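Local coordinates for protein kinectin 1 (Kinesin receptor) (Legionella pneumophila, PDB 4MU6) that is of unknown molecular function but is a Legionella effector, probably membrane-anchored, whose N-terminal coiled-coil domain is the part described here, at residues A[16-21]-A[260-265]; A[71-76]-A[213-218]. All coordinates share one frame; numbering follows the deposited sequence.

Contact 1: A[16-21]-A[260-265]; sequences EHIKQF and YPLFLE
Helix-helix packing at one end of the elongated, all-helical N-terminal domain brings Ile18 of helix 10-22 against Leu262 and Phe263 of helix 227-273. The two short segments run in broadly the same direction, their axes 10.0 Å apart and inclined at -45°, and the side chains that meet are all apolar. Ile18 sits at the centre of the contact, with CA 6.2 Å from the CA of Phe263. Its longer branch, with CG1 lying anti to the carbonyl carbon (chi1 -71°), extends toward the backbone where Leu262 gives way to Phe263, and Ile18 CD1 ends 3.6 Å from Phe263 N. The shorter branch approaches the Phe263 ring obliquely, Ile18 CG2 being 4.2 Å from Phe263 CD1. One turn on, the Phe21 ring meets the Phe263 ring at an oblique angle, CE1 to CE1 at 4.0 Å. Ile45 of helix 43-105 touches both phenylalanines, so a third helix joins this hydrophobic cluster, while Leu262 also reaches back along helix 10-22 to Val14 and Thr15. The tightest point is between Ile18 and Leu262, whose side chains cross nearly at right angles: CD1 of Ile18 presses to 3.4 Å from CB of Leu262, closer than ordinary van der Waals contact.

Contact 2: A[71-76]-A[213-218]; sequences QSYKAQ and GYNSTG
Tyr73 meets two consecutive residues of the facing segment with two different parts of its side chain: the CD2 and CE2 carbons of its ring meet Tyr214, and its hydroxyl reaches Asn215. The tyrosine planes are inclined at 31° with centroids 5.3 Å apart, an oblique pairing through the CD2 and CE2 atoms of each ring, with Tyr73 CE2 3.7 Å from Tyr214 CD2. In both residues CG stands anti to the backbone N, which sends the two rings out from their helices into the space between them. That reach is needed because the backbones stay well apart, with the nearest pair of CA atoms, those of Tyr73 and Tyr214, separated by 9.7 Å. The contact thus joins the long helix 43-105, within a predicted coiled-coil stretch, to the C-terminal end of helix 158-217, near the middle of the elongated domain. Ile221, in the chain beyond that helix end, packs on both tyrosines, and the hydroxyl of Tyr214 is held by Gln70, about one turn before Tyr73. Asn215 brings its amide at a steep angle to the Tyr73 ring, the planes 71° apart, and donates from ND2 to Tyr73 OH over 2.9 Å. The bond is fairly straight, 163° at the hydrogen, and the hydroxyl oxygen lies close to the amide plane. Behind this pair the helix finishes: Gly213 O accepts from the backbone N atoms of Ser216 and Thr217 and from both their hydroxyls, with Thr217 OG1 at 3.0 Å from Gly213 O and above its carbonyl plane. Gly218 then leaves helical geometry with a positive phi.

From the N terminus the chain first runs through helix 10-22, which supplies the earlier side of contact 1, and then through helix 29-38 into the long helix 43-105, where residues 71-76 open contact 2. After helix 108-127 and an unmodelled stretch, helix 158-217 brings residues 213-218 back to close contact 2, a loop of 136 intervening residues. Helix 227-273 follows, and its residues 260-265 close contact 1, so contact 2 is nested within the larger loop. The centres lie 45 Å apart and the nearest atoms about 29 Å, without touching. Contact 1 ties the first helix to helix 227-273 at one end of the domain; contact 2 joins helices 43-105 and 158-217 near its middle.

Contact 1: A[16-21]-A[260-265]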
# COMPACT_ATOMS: atom_id res chain seq x y z
N GLU A 16 29.02 24.83 -8.43
CA GLU A 16 28.54 25.61 -7.31
C GLU A 16 29.33 25.24 -6.07
O GLU A 16 29.74 26.11 -5.30
CB GLU A 16 27.06 25.37 -7.09
CG GLU A 16 26.44 26.26 -6.01
CD GLU A 16 25.05 25.78 -5.57
OE1 GLU A 16 24.13 26.62 -5.47
OE2 GLU A 16 24.88 24.56 -5.31
N HIS A 17 29.58 23.95 -5.88
CA HIS A 17 30.34 23.50 -4.72
C HIS A 17 31.84 23.82 -4.80
O HIS A 17 32.49 24.03 -3.78
CB HIS A 17 30.10 22.02 -4.47
CG HIS A 17 28.75 21.72 -3.89
ND1 HIS A 17 28.57 21.36 -2.58
CD2 HIS A 17 27.52 21.76 -4.45
CE1 HIS A 17 27.28 21.17 -2.35
NE2 HIS A 17 26.62 21.41 -3.47
N ILE A 18 32.38 23.84 -6.01
CA ILE A 18 33.76 24.28 -6.19
C ILE A 18 33.89 25.76 -5.87
O ILE A 18 34.80 26.17 -5.16
CB ILE A 18 34.25 24.05 -7.61
CG1 ILE A 18 34.44 22.56 -7.85
CG2 ILE A 18 35.58 24.80 -7.88
CD1 ILE A 18 34.57 22.22 -9.30
N LYS A 19 32.97 26.56 -6.40
CA LYS A 19 32.99 28.00 -6.16
C LYS A 19 32.88 28.31 -4.66
O LYS A 19 33.60 29.18 -4.15
CB LYS A 19 31.87 28.69 -6.93
CG LYS A 19 32.12 28.82 -8.44
CD LYS A 19 31.00 29.58 -9.10
CE LYS A 19 31.29 29.86 -10.55
NZ LYS A 19 30.64 31.13 -10.99
N GLN A 20 32.01 27.58 -3.96
CA GLN A 20 31.83 27.79 -2.53
C GLN A 20 33.13 27.50 -1.77
O GLN A 20 33.51 28.23 -0.85
CB GLN A 20 30.67 26.94 -2.00
CG GLN A 20 30.50 27.03 -0.49
CD GLN A 20 30.30 28.45 -0.02
OE1 GLN A 20 29.69 29.27 -0.71
NE2 GLN A 20 30.82 28.76 1.16
N PHE A 21 33.81 26.44 -2.19
CA PHE A 21 35.09 26.07 -1.60
C PHE A 21 36.14 27.15 -1.86
O PHE A 21 36.88 27.54 -0.96
CB PHE A 21 35.52 24.74 -2.19
CG PHE A 21 36.86 24.23 -1.69
CD1 PHE A 21 38.04 24.58 -2.34
CD2 PHE A 21 36.92 23.38 -0.61
CE1 PHE A 21 39.26 24.10 -1.91
CE2 PHE A 21 38.14 22.90 -0.16
CZ PHE A 21 39.31 23.26 -0.81
N TYR A 260 37.71 17.00 -10.64
CA TYR A 260 39.07 17.51 -10.80
C TYR A 260 39.25 18.52 -11.95
O TYR A 260 39.82 19.59 -11.73
CB TYR A 260 40.10 16.38 -10.88
CG TYR A 260 41.50 16.91 -11.04
CD1 TYR A 260 42.21 17.37 -9.94
CD2 TYR A 260 42.11 16.98 -12.30
CE1 TYR A 260 43.50 17.88 -10.08
CE2 TYR A 260 43.39 17.49 -12.45
CZ TYR A 260 44.08 17.94 -11.34
OH TYR A 260 45.35 18.44 -11.45
N PRO A 261 38.79 18.18 -13.17
CA PRO A 261 39.02 19.16 -14.25
C PRO A 261 38.30 20.49 -13.99
O PRO A 261 38.83 21.55 -14.34
CB PRO A 261 38.46 18.48 -15.50
CG PRO A 261 38.40 17.00 -15.16
CD PRO A 261 38.18 16.93 -13.68
N LEU A 262 37.13 20.44 -13.38
CA LEU A 262 36.38 21.66 -13.09
C LEU A 262 37.11 22.49 -12.05
O LEU A 262 37.18 23.72 -12.14
CB LEU A 262 34.96 21.33 -12.60
CG LEU A 262 33.88 20.99 -13.63
CD1 LEU A 262 32.51 20.85 -12.96
CD2 LEU A 262 33.83 22.06 -14.72
N PHE A 263 37.66 21.82 -11.05
CA PHE A 263 38.37 22.50 -9.99
C PHE A 263 39.60 23.24 -10.53
O PHE A 263 39.90 24.36 -10.11
CB PHE A 263 38.81 21.50 -8.92
CG PHE A 263 39.68 22.10 -7.85
CD1 PHE A 263 39.12 22.81 -6.80
CD2 PHE A 263 41.06 21.95 -7.89
CE1 PHE A 263 39.92 23.36 -5.80
CE2 PHE A 263 41.86 22.49 -6.90
CZ PHE A 263 41.30 23.19 -5.85
N LEU A 264 40.30 22.60 -11.45
CA LEU A 264 41.48 23.18 -12.06
C LEU A 264 41.11 24.48 -12.80
O LEU A 264 41.77 25.50 -12.65
CB LEU A 264 42.16 22.17 -12.98
CG LEU A 264 43.68 22.12 -12.87
CD1 LEU A 264 44.13 21.72 -11.46
CD2 LEU A 264 44.29 21.19 -13.93
N GLU A 265 40.02 24.43 -13.57
CA GLU A 265 39.49 25.62 -14.26
C GLU A 265 39.15 26.75 -13.30
O GLU A 265 39.51 27.92 -13.52
CB GLU A 265 38.22 25.26 -15.05
CG GLU A 265 38.43 24.41 -16.29
CD GLU A 265 39.00 25.20 -17.45
OE1 GLU A 265 38.91 26.45 -17.43
OE2 GLU A 265 39.55 24.58 -18.39

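Contact 2: A[71-76]-A[213-218]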
# COMPACT_ATOMS: atom_id res chain seq x y z
N GLN A 71 -2.29 6.59 -2.85
CA GLN A 71 -3.04 5.74 -3.76
C GLN A 71 -3.59 4.50 -3.03
O GLN A 71 -4.78 4.20 -3.13
CB GLN A 71 -2.16 5.31 -4.93
CG GLN A 71 -2.83 4.31 -5.86
CD GLN A 71 -3.74 4.95 -6.89
OE1 GLN A 71 -4.07 6.14 -6.80
NE2 GLN A 71 -4.15 4.17 -7.90
N SER A 72 -2.73 3.81 -2.30
CA SER A 72 -3.13 2.58 -1.62
C SER A 72 -4.14 2.86 -0.51
O SER A 72 -5.05 2.08 -0.28
CB SER A 72 -1.91 1.85 -1.05
OG SER A 72 -1.13 1.29 -2.08
N TYR A 73 -3.94 3.98 0.19
CA TYR A 73 -4.82 4.34 1.29
C TYR A 73 -6.24 4.49 0.78
O TYR A 73 -7.17 3.93 1.37
CB TYR A 73 -4.36 5.64 1.94
CG TYR A 73 -5.29 6.22 2.98
CD1 TYR A 73 -6.31 7.10 2.62
CD2 TYR A 73 -5.12 5.93 4.33
CE1 TYR A 73 -7.14 7.66 3.58
CE2 TYR A 73 -5.95 6.49 5.30
CZ TYR A 73 -6.95 7.36 4.90
OH TYR A 73 -7.80 7.91 5.83
N LYS A 74 -6.39 5.25 -0.30
CA LYS A 74 -7.70 5.62 -0.84
C LYS A 74 -8.41 4.44 -1.47
O LYS A 74 -9.64 4.34 -1.42
CB LYS A 74 -7.54 6.74 -1.88
CG LYS A 74 -7.08 8.10 -1.32
CD LYS A 74 -6.68 9.06 -2.44
CE LYS A 74 -6.39 10.47 -1.92
NZ LYS A 74 -5.82 11.38 -2.96
N ALA A 75 -7.63 3.56 -2.10
CA ALA A 75 -8.19 2.41 -2.79
C ALA A 75 -8.76 1.46 -1.74
O ALA A 75 -9.88 0.97 -1.89
CB ALA A 75 -7.13 1.73 -3.64
N GLN A 76 -8.01 1.23 -0.67
CA GLN A 76 -8.51 0.38 0.41
C GLN A 76 -9.74 0.96 1.10
O GLN A 76 -10.65 0.21 1.47
CB GLN A 76 -7.44 0.12 1.47
CG GLN A 76 -7.92 -0.82 2.58
CD GLN A 76 -7.96 -2.28 2.14
OE1 GLN A 76 -6.94 -2.86 1.77
NE2 GLN A 76 -9.15 -2.88 2.19
N GLY A 213 -4.22 6.61 13.40
CA GLY A 213 -2.80 6.80 13.62
C GLY A 213 -2.12 7.37 12.39
O GLY A 213 -1.34 8.32 12.48
N TYR A 214 -2.42 6.80 11.23
CA TYR A 214 -1.80 7.26 9.99
C TYR A 214 -2.12 8.71 9.70
O TYR A 214 -1.24 9.49 9.35
CB TYR A 214 -2.21 6.38 8.80
CG TYR A 214 -1.75 6.90 7.45
CD1 TYR A 214 -0.42 6.78 7.05
CD2 TYR A 214 -2.64 7.52 6.57
CE1 TYR A 214 0.01 7.25 5.81
CE2 TYR A 214 -2.22 7.99 5.33
CZ TYR A 214 -0.90 7.85 4.96
OH TYR A 214 -0.48 8.31 3.74
N ASN A 215 -3.39 9.08 9.85
CA ASN A 215 -3.82 10.42 9.50
C ASN A 215 -3.26 11.51 10.44
O ASN A 215 -3.35 12.70 10.14
CB ASN A 215 -5.35 10.50 9.44
CG ASN A 215 -5.92 9.95 8.14
OD1 ASN A 215 -5.34 10.12 7.08
ND2 ASN A 215 -7.06 9.30 8.23
N SER A 216 -2.68 11.11 11.57
CA SER A 216 -2.07 12.08 12.46
C SER A 216 -0.53 12.11 12.46
O SER A 216 0.05 13.16 12.68
CB SER A 216 -2.61 11.95 13.89
OG SER A 216 -2.21 10.73 14.50
N THR A 217 0.14 10.99 12.21
CA THR A 217 1.62 10.98 12.17
C THR A 217 2.20 10.79 10.78
O THR A 217 3.34 11.18 10.53
CB THR A 217 2.20 9.82 12.98
OG1 THR A 217 1.66 8.60 12.47
CG2 THR A 217 1.87 9.95 14.45
N GLY A 218 1.45 10.13 9.90
CA GLY A 218 1.97 9.73 8.61
C GLY A 218 2.60 8.35 8.64
O GLY A 218 3.01 7.84 7.61